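Local coordinates for defective in germ line development protein 3, isoform a (Caenorhabditis elegans, PDB 3N89), which is a Bicaudal-C orthologue of germline development whose four KH domains form one globular platform, probably for binding RNA or partner proteins, at residues A[30-36]-A[82-88]; A[209-213]-A[353-357]. All blocks are in the same frame, centred on the assembly; numbering follows the deposited sequence.

Interaction 1 (A[30-36]-A[82-88]); sequences VTLNMEF and QQVTITG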
ATOM      1  N   VAL A  30     -16.634  -7.497  -5.359  1.00 21.81           N
ATOM      2  CA  VAL A  30     -15.938  -7.236  -4.110  1.00 23.57           C
ATOM      3  C   VAL A  30     -15.199  -5.910  -4.087  1.00 24.77           C
ATOM      4  O   VAL A  30     -14.967  -5.304  -5.127  1.00 24.90           O
ATOM      5  CB  VAL A  30     -14.907  -8.358  -3.830  1.00 21.59           C
ATOM      6  CG1 VAL A  30     -15.541  -9.723  -4.046  1.00 20.03           C
ATOM      7  CG2 VAL A  30     -13.705  -8.196  -4.743  1.00 21.05           C
ATOM      8  N   THR A  31     -14.825  -5.484  -2.883  1.00 26.85           N
ATOM      9  CA  THR A  31     -14.061  -4.256  -2.683  1.00 29.50           C
ATOM     10  C   THR A  31     -12.689  -4.627  -2.114  1.00 28.96           C
ATOM     11  O   THR A  31     -12.596  -5.431  -1.182  1.00 31.81           O
ATOM     12  CB  THR A  31     -14.738  -3.311  -1.666  1.00 31.27           C
ATOM     13  OG1 THR A  31     -15.952  -2.788  -2.222  1.00 33.97           O
ATOM     14  CG2 THR A  31     -13.804  -2.153  -1.315  1.00 31.42           C
ATOM     15  N   LEU A  32     -11.628  -4.064  -2.680  1.00 25.47           N
ATOM     16  CA  LEU A  32     -10.285  -4.321  -2.172  1.00 23.18           C
ATOM     17  C   LEU A  32      -9.838  -3.080  -1.389  1.00 22.30           C
ATOM     18  O   LEU A  32     -10.157  -1.945  -1.762  1.00 21.91           O
ATOM     19  CB  LEU A  32      -9.308  -4.603  -3.320  1.00 22.99           C
ATOM     20  CG  LEU A  32      -7.853  -4.866  -2.905  1.00 22.46           C
ATOM     21  CD1 LEU A  32      -7.786  -6.046  -1.934  1.00 20.19           C
ATOM     22  CD2 LEU A  32      -7.010  -5.141  -4.141  1.00 19.18           C
ATOM     23  N   ASN A  33      -9.115  -3.298  -0.295  1.00 20.32           N
ATOM     24  CA  ASN A  33      -8.646  -2.200   0.545  1.00 17.54           C
ATOM     25  C   ASN A  33      -7.137  -2.203   0.629  1.00 18.54           C
ATOM     26  O   ASN A  33      -6.527  -3.233   0.904  1.00 17.86           O
ATOM     27  CB  ASN A  33      -9.214  -2.321   1.958  1.00 16.49           C
ATOM     28  CG  ASN A  33     -10.721  -2.401   1.975  1.00 14.10           C
ATOM     29  OD1 ASN A  33     -11.408  -1.475   1.534  1.00 15.62           O
ATOM     30  ND2 ASN A  33     -11.249  -3.510   2.483  1.00 11.35           N
ATOM     31  N   MET A  34      -6.537  -1.043   0.392  1.00 20.06           N
ATOM     32  CA  MET A  34      -5.091  -0.928   0.446  1.00 21.84           C
ATOM     33  C   MET A  34      -4.720   0.409   1.059  1.00 22.20           C
ATOM     34  O   MET A  34      -5.548   1.310   1.152  1.00 21.19           O
ATOM     35  CB  MET A  34      -4.490  -1.043  -0.959  1.00 24.55           C
ATOM     36  CG  MET A  34      -4.616  -2.421  -1.594  1.00 25.72           C
ATOM     37  SD  MET A  34      -4.244  -2.364  -3.370  1.00 30.00           S
ATOM     38  CE  MET A  34      -2.472  -1.974  -3.322  1.00 29.70           C
ATOM     39  N   GLU A  35      -3.468   0.523   1.491  1.00 24.29           N
ATOM     40  CA  GLU A  35      -2.977   1.751   2.090  1.00 24.90           C
ATOM     41  C   GLU A  35      -2.099   2.504   1.094  1.00 24.94           C
ATOM     42  O   GLU A  35      -1.187   1.926   0.495  1.00 25.46           O
ATOM     43  CB  GLU A  35      -2.191   1.430   3.360  1.00 24.99           C
ATOM     44  CG  GLU A  35      -3.001   1.549   4.649  1.00 27.43           C
ATOM     45  CD  GLU A  35      -4.195   0.609   4.709  1.00 29.67           C
ATOM     46  OE1 GLU A  35      -4.979   0.716   5.676  1.00 31.57           O
ATOM     47  OE2 GLU A  35      -4.356  -0.239   3.804  1.00 31.03           O
ATOM     48  N   PHE A  36      -2.396   3.789   0.917  1.00 23.48           N
ATOM     49  CA  PHE A  36      -1.659   4.660   0.003  1.00 24.52           C
ATOM     50  C   PHE A  36      -1.300   5.954   0.751  1.00 24.73           C
ATOM     51  O   PHE A  36      -2.131   6.515   1.467  1.00 26.65           O
ATOM     52  CB  PHE A  36      -2.525   4.994  -1.226  1.00 23.82           C
ATOM     53  CG  PHE A  36      -2.524   3.926  -2.298  1.00 21.25           C
ATOM     54  CD1 PHE A  36      -1.751   4.080  -3.450  1.00 18.36           C
ATOM     55  CD2 PHE A  36      -3.295   2.773  -2.162  1.00 21.69           C
ATOM     56  CE1 PHE A  36      -1.743   3.107  -4.451  1.00 17.19           C
ATOM     57  CE2 PHE A  36      -3.293   1.787  -3.164  1.00 21.57           C
ATOM     58  CZ  PHE A  36      -2.514   1.959  -4.308  1.00 20.44           C
ATOM     59  N   GLN A  82      -5.449   6.533   5.563  1.00 19.42           N
ATOM     60  CA  GLN A  82      -4.881   6.435   4.222  1.00 21.28           C
ATOM     61  C   GLN A  82      -5.330   5.207   3.451  1.00 20.73           C
ATOM     62  O   GLN A  82      -4.577   4.682   2.633  1.00 20.08           O
ATOM     63  CB  GLN A  82      -3.352   6.437   4.312  1.00 20.63           C
ATOM     64  CG  GLN A  82      -2.795   7.672   4.983  1.00 24.90           C
ATOM     65  CD  GLN A  82      -1.290   7.733   4.953  1.00 26.02           C
ATOM     66  OE1 GLN A  82      -0.614   6.883   5.524  1.00 26.13           O
ATOM     67  NE2 GLN A  82      -0.751   8.748   4.283  1.00 26.51           N
ATOM     68  N   GLN A  83      -6.558   4.762   3.696  1.00 21.99           N
ATOM     69  CA  GLN A  83      -7.071   3.579   3.030  1.00 22.30           C
ATOM     70  C   GLN A  83      -7.875   3.902   1.789  1.00 23.10           C
ATOM     71  O   GLN A  83      -8.826   4.690   1.826  1.00 25.00           O
ATOM     72  CB  GLN A  83      -7.928   2.769   3.991  1.00 23.22           C
ATOM     73  CG  GLN A  83      -7.779   1.263   3.838  1.00 20.78           C
ATOM     74  CD  GLN A  83      -8.439   0.511   4.973  1.00 20.28           C
ATOM     75  OE1 GLN A  83      -9.642   0.250   4.950  1.00 18.25           O
ATOM     76  NE2 GLN A  83      -7.654   0.175   5.988  1.00 20.72           N
ATOM     77  N   VAL A  84      -7.469   3.286   0.684  1.00 21.81           N
ATOM     78  CA  VAL A  84      -8.132   3.458  -0.594  1.00 21.35           C
ATOM     79  C   VAL A  84      -8.861   2.172  -0.949  1.00 21.50           C
ATOM     80  O   VAL A  84      -8.321   1.079  -0.789  1.00 21.87           O
ATOM     81  CB  VAL A  84      -7.119   3.790  -1.696  1.00 21.21           C
ATOM     82  CG1 VAL A  84      -7.584   3.223  -3.035  1.00 17.93           C
ATOM     83  CG2 VAL A  84      -6.961   5.301  -1.792  1.00 21.52           C
ATOM     84  N   THR A  85     -10.089   2.302  -1.436  1.00 22.04           N
ATOM     85  CA  THR A  85     -10.865   1.127  -1.798  1.00 21.96           C
ATOM     86  C   THR A  85     -11.090   1.035  -3.301  1.00 20.62           C
ATOM     87  O   THR A  85     -11.282   2.040  -3.984  1.00 17.51           O
ATOM     88  CB  THR A  85     -12.231   1.133  -1.110  1.00 22.93           C
ATOM     89  OG1 THR A  85     -12.988   2.247  -1.582  1.00 22.51           O
ATOM     90  CG2 THR A  85     -12.068   1.265   0.393  1.00 24.03           C
ATOM     91  N   ILE A  86     -11.057  -0.191  -3.806  1.00 19.72           N
ATOM     92  CA  ILE A  86     -11.264  -0.458  -5.219  1.00 19.67           C
ATOM     93  C   ILE A  86     -12.449  -1.409  -5.234  1.00 19.41           C
ATOM     94  O   ILE A  86     -12.407  -2.449  -4.589  1.00 20.18           O
ATOM     95  CB  ILE A  86     -10.001  -1.124  -5.833  1.00 21.14           C
ATOM     96  CG1 ILE A  86      -8.766  -0.266  -5.502  1.00 18.43           C
ATOM     97  CG2 ILE A  86     -10.160  -1.275  -7.355  1.00 18.27           C
ATOM     98  CD1 ILE A  86      -7.464  -0.777  -6.082  1.00 17.57           C
ATOM     99  N   THR A  87     -13.510  -1.040  -5.945  1.00 21.17           N
ATOM    100  CA  THR A  87     -14.721  -1.858  -6.000  1.00 20.40           C
ATOM    101  C   THR A  87     -15.132  -2.249  -7.411  1.00 19.90           C
ATOM    102  O   THR A  87     -15.131  -1.420  -8.321  1.00 20.59           O
ATOM    103  CB  THR A  87     -15.917  -1.112  -5.368  1.00 22.41           C
ATOM    104  OG1 THR A  87     -15.595  -0.745  -4.019  1.00 22.51           O
ATOM    105  CG2 THR A  87     -17.171  -1.993  -5.387  1.00 20.72           C
ATOM    106  N   GLY A  88     -15.504  -3.509  -7.586  1.00 17.94           N
ATOM    107  CA  GLY A  88     -15.935  -3.965  -8.891  1.00 20.06           C
ATOM    108  C   GLY A  88     -15.813  -5.466  -9.024  1.00 20.94           C
ATOM    109  O   GLY A  88     -15.653  -6.166  -8.030  1.00 21.65           O
TER

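Interaction 2 (A[209-213]-A[353-357]); sequences LMPVI and SIWHH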
ATOM      1  N   LEU A 209      10.518  -5.209  13.457  1.00 27.55           N
ATOM      2  CA  LEU A 209      10.624  -5.464  12.016  1.00 29.07           C
ATOM      3  C   LEU A 209      11.494  -4.591  11.117  1.00 30.12           C
ATOM      4  O   LEU A 209      11.913  -5.045  10.054  1.00 31.84           O
ATOM      5  CB  LEU A 209       9.221  -5.535  11.410  1.00 28.00           C
ATOM      6  CG  LEU A 209       8.765  -6.892  10.870  1.00 29.26           C
ATOM      7  CD1 LEU A 209       9.128  -7.997  11.852  1.00 29.20           C
ATOM      8  CD2 LEU A 209       7.265  -6.857  10.612  1.00 28.39           C
ATOM      9  N   MET A 210      11.770  -3.351  11.504  1.00 31.75           N
ATOM     10  CA  MET A 210      12.599  -2.507  10.648  1.00 32.08           C
ATOM     11  C   MET A 210      14.067  -2.928  10.660  1.00 34.14           C
ATOM     12  O   MET A 210      14.697  -3.011   9.604  1.00 36.34           O
ATOM     13  CB  MET A 210      12.466  -1.033  11.037  1.00 31.61           C
ATOM     14  CG  MET A 210      11.068  -0.453  10.819  1.00 30.44           C
ATOM     15  SD  MET A 210      10.582  -0.353   9.078  1.00 28.21           S
ATOM     16  CE  MET A 210       9.876  -1.984   8.791  1.00 27.46           C
ATOM     17  N   PRO A 211      14.636  -3.204  11.850  1.00 34.52           N
ATOM     18  CA  PRO A 211      16.044  -3.619  11.927  1.00 32.84           C
ATOM     19  C   PRO A 211      16.395  -4.679  10.884  1.00 31.65           C
ATOM     20  O   PRO A 211      17.500  -4.685  10.334  1.00 32.10           O
ATOM     21  CB  PRO A 211      16.166  -4.142  13.354  1.00 30.90           C
ATOM     22  CG  PRO A 211      15.270  -3.203  14.108  1.00 31.19           C
ATOM     23  CD  PRO A 211      14.044  -3.115  13.200  1.00 34.01           C
ATOM     24  N   VAL A 212      15.447  -5.571  10.613  1.00 30.38           N
ATOM     25  CA  VAL A 212      15.651  -6.636   9.632  1.00 28.63           C
ATOM     26  C   VAL A 212      15.833  -6.025   8.250  1.00 28.01           C
ATOM     27  O   VAL A 212      16.681  -6.465   7.476  1.00 27.43           O
ATOM     28  CB  VAL A 212      14.443  -7.610   9.588  1.00 28.51           C
ATOM     29  CG1 VAL A 212      14.622  -8.622   8.457  1.00 26.72           C
ATOM     30  CG2 VAL A 212      14.301  -8.325  10.924  1.00 25.68           C
ATOM     31  N   ILE A 213      15.030  -5.012   7.942  1.00 28.18           N
ATOM     32  CA  ILE A 213      15.127  -4.357   6.646  1.00 27.72           C
ATOM     33  C   ILE A 213      16.487  -3.680   6.498  1.00 26.66           C
ATOM     34  O   ILE A 213      17.136  -3.813   5.462  1.00 25.53           O
ATOM     35  CB  ILE A 213      13.999  -3.328   6.450  1.00 29.37           C
ATOM     36  CG1 ILE A 213      12.659  -4.060   6.324  1.00 28.03           C
ATOM     37  CG2 ILE A 213      14.272  -2.479   5.202  1.00 30.39           C
ATOM     38  CD1 ILE A 213      11.501  -3.163   5.957  1.00 29.24           C
ATOM     39  N   SER A 353       9.851 -11.078  -2.078  1.00 34.96           N
ATOM     40  CA  SER A 353       9.794 -10.437  -0.772  1.00 33.29           C
ATOM     41  C   SER A 353      10.553 -11.259   0.255  1.00 34.17           C
ATOM     42  O   SER A 353      10.320 -12.463   0.400  1.00 35.11           O
ATOM     43  CB  SER A 353       8.342 -10.289  -0.326  1.00 31.38           C
ATOM     44  OG  SER A 353       8.245  -9.457   0.816  1.00 31.68           O
ATOM     45  N   ILE A 354      11.466 -10.615   0.973  1.00 34.02           N
ATOM     46  CA  ILE A 354      12.227 -11.323   1.993  1.00 32.82           C
ATOM     47  C   ILE A 354      11.267 -11.735   3.101  1.00 31.19           C
ATOM     48  O   ILE A 354      11.637 -12.462   4.015  1.00 31.73           O
ATOM     49  CB  ILE A 354      13.328 -10.432   2.619  1.00 33.08           C
ATOM     50  CG1 ILE A 354      12.685  -9.225   3.307  1.00 32.24           C
ATOM     51  CG2 ILE A 354      14.322  -9.993   1.550  1.00 28.86           C
ATOM     52  CD1 ILE A 354      13.660  -8.368   4.097  1.00 33.36           C
ATOM     53  N   TRP A 355      10.027 -11.266   3.006  1.00 29.93           N
ATOM     54  CA  TRP A 355       9.015 -11.563   4.011  1.00 28.95           C
ATOM     55  C   TRP A 355       8.349 -12.922   3.870  1.00 31.03           C
ATOM     56  O   TRP A 355       7.571 -13.332   4.732  1.00 33.96           O
ATOM     57  CB  TRP A 355       7.960 -10.458   4.020  1.00 23.37           C
ATOM     58  CG  TRP A 355       8.520  -9.155   4.497  1.00 18.43           C
ATOM     59  CD1 TRP A 355       8.466  -7.955   3.852  1.00 18.20           C
ATOM     60  CD2 TRP A 355       9.239  -8.928   5.712  1.00 16.41           C
ATOM     61  NE1 TRP A 355       9.111  -6.992   4.589  1.00 17.66           N
ATOM     62  CE2 TRP A 355       9.601  -7.565   5.735  1.00 17.94           C
ATOM     63  CE3 TRP A 355       9.626  -9.749   6.783  1.00 16.00           C
ATOM     64  CZ2 TRP A 355      10.322  -6.994   6.796  1.00 18.06           C
ATOM     65  CZ3 TRP A 355      10.343  -9.189   7.839  1.00 14.52           C
ATOM     66  CH2 TRP A 355      10.687  -7.820   7.833  1.00 18.06           C
ATOM     67  N   HIS A 356       8.650 -13.629   2.791  1.00 32.34           N
ATOM     68  CA  HIS A 356       8.075 -14.950   2.589  1.00 32.57           C
ATOM     69  C   HIS A 356       8.781 -15.989   3.464  1.00 32.76           C
ATOM     70  O   HIS A 356       8.304 -17.122   3.593  1.00 32.10           O
ATOM     71  CB  HIS A 356       8.187 -15.365   1.115  1.00 32.29           C
ATOM     72  CG  HIS A 356       7.126 -14.777   0.237  1.00 33.89           C
ATOM     73  ND1 HIS A 356       5.783 -15.013   0.435  1.00 33.74           N
ATOM     74  CD2 HIS A 356       7.209 -13.969  -0.849  1.00 33.01           C
ATOM     75  CE1 HIS A 356       5.084 -14.379  -0.490  1.00 32.62           C
ATOM     76  NE2 HIS A 356       5.928 -13.738  -1.282  1.00 32.90           N
ATOM     77  N   HIS A 357       9.903 -15.603   4.071  1.00 32.55           N
ATOM     78  CA  HIS A 357      10.671 -16.537   4.900  1.00 34.24           C
ATOM     79  C   HIS A 357      11.231 -15.961   6.208  1.00 34.70           C
ATOM     80  O   HIS A 357      11.628 -16.715   7.098  1.00 34.52           O
TER

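Interaction 1 (A[30-36]-A[82-88])
L32 and I86 pair midway along two antiparallel strands of the first KH domain. Strand 29-35 lies between strands 83-87 and 260-268. Alternating backbone bonds run from V30 and G88 to M34 and V84, among them L32 N to I86 O (2.6 Å) and V84 N to M34 O (2.8 Å). F36 N to Q82 O adds one more at 2.9 Å.

Polar side chains meet on the face of T31, N33 and E35. The hydroxyls of T31 and T87 hydrogen-bond, OG1 to OG1 at 2.7 Å. The E35 chain bends at chi2 (61°) and lays its carboxylate back along its own strand; Q83 reaches across, its NE2 meeting E35 OE1 (2.7 Å) nearly straight, on the syn side but 20° out of the carboxylate plane, the flat groups 63° apart. N33 ND2 turns instead to S262 OG.

Apolar contacts occupy the other face. F36 CD2 sits 4.0 Å from V84 CB, and M34 SD lies by I86 CD1. Helix 90-102 packs over L32, M34 and F36.

The chemistry thus splits by face: V30, L32, M34, V84 and I86 make the buried apolar face, while hydroxyl, amide and carboxylate groups link the strands opposite.

Interaction 2 (A[209-213]-A[353-357])
W355 pushes the six-membered end of its indole against L209, V212 and I213, which line one side of helix 209-217. This is the second helix of the third KH domain, in the βααββα order of the type I KH fold, and it follows the loop where canonical KH domains carry their GXXG motif. W355 itself belongs to the C-terminal tail, which continues beyond helix 325-335, the last helix of the fourth KH domain.

Three aliphatic side chains meet the ring. L209 brings its branch point, with CG 3.7 Å from W355 CH2. The I213 side chain and the indole cross at about a right angle, with I213 CG1 3.8 Å from W355 CZ2. V212 comes in with CG1, 4.1 Å from W355 CH2; chi1 of 174° puts that methyl anti to the backbone N, on the side where the indole lies. The same methyl, V212 CG1, is also 4.5 Å from I354 CD1.

The indole is held by its own neighbourhood. I354 CG1 lies 4.1 Å above the ring plane of W355, over its centre, so the preceding residue of the tail packs on one face. The pyrrole nitrogen NE1 hydrogen-bonds to the carbonyl O of Y254, which, with I354 on one face, limits the rotation of the ring and satisfies its polar atom within a buried contact. Y254 lies on helix 245-257, whose residues also back I213 and I354.

Further out, L258 touches both L209 and W355, and L359 and F363 also touch L209, so the tail passes this helix again beyond W355. A short turn presents I354 and W355 together, closed by the backbone bond from H356 N to S353 O, 3.1 Å long.

Interaction 1 is an intradomain pairing inside the first KH domain, whereas interaction 2 fastens the C-terminal tail to the third. They do not touch: their centres are 24 Å apart and their nearest atoms about 14 Å. What joins them is the chain around 254-264. Helix 245-257 gives Y254 to the indole of interaction 2, and the next residues, L258 and L259, touch W355 and E35 respectively. Strand 260-268 then pairs with strand 29-35, carrying the sheet of interaction 1 into the fourth KH domain. The two contacts thus flank one junction between domains, consistent with the four KH domains forming a single globular body.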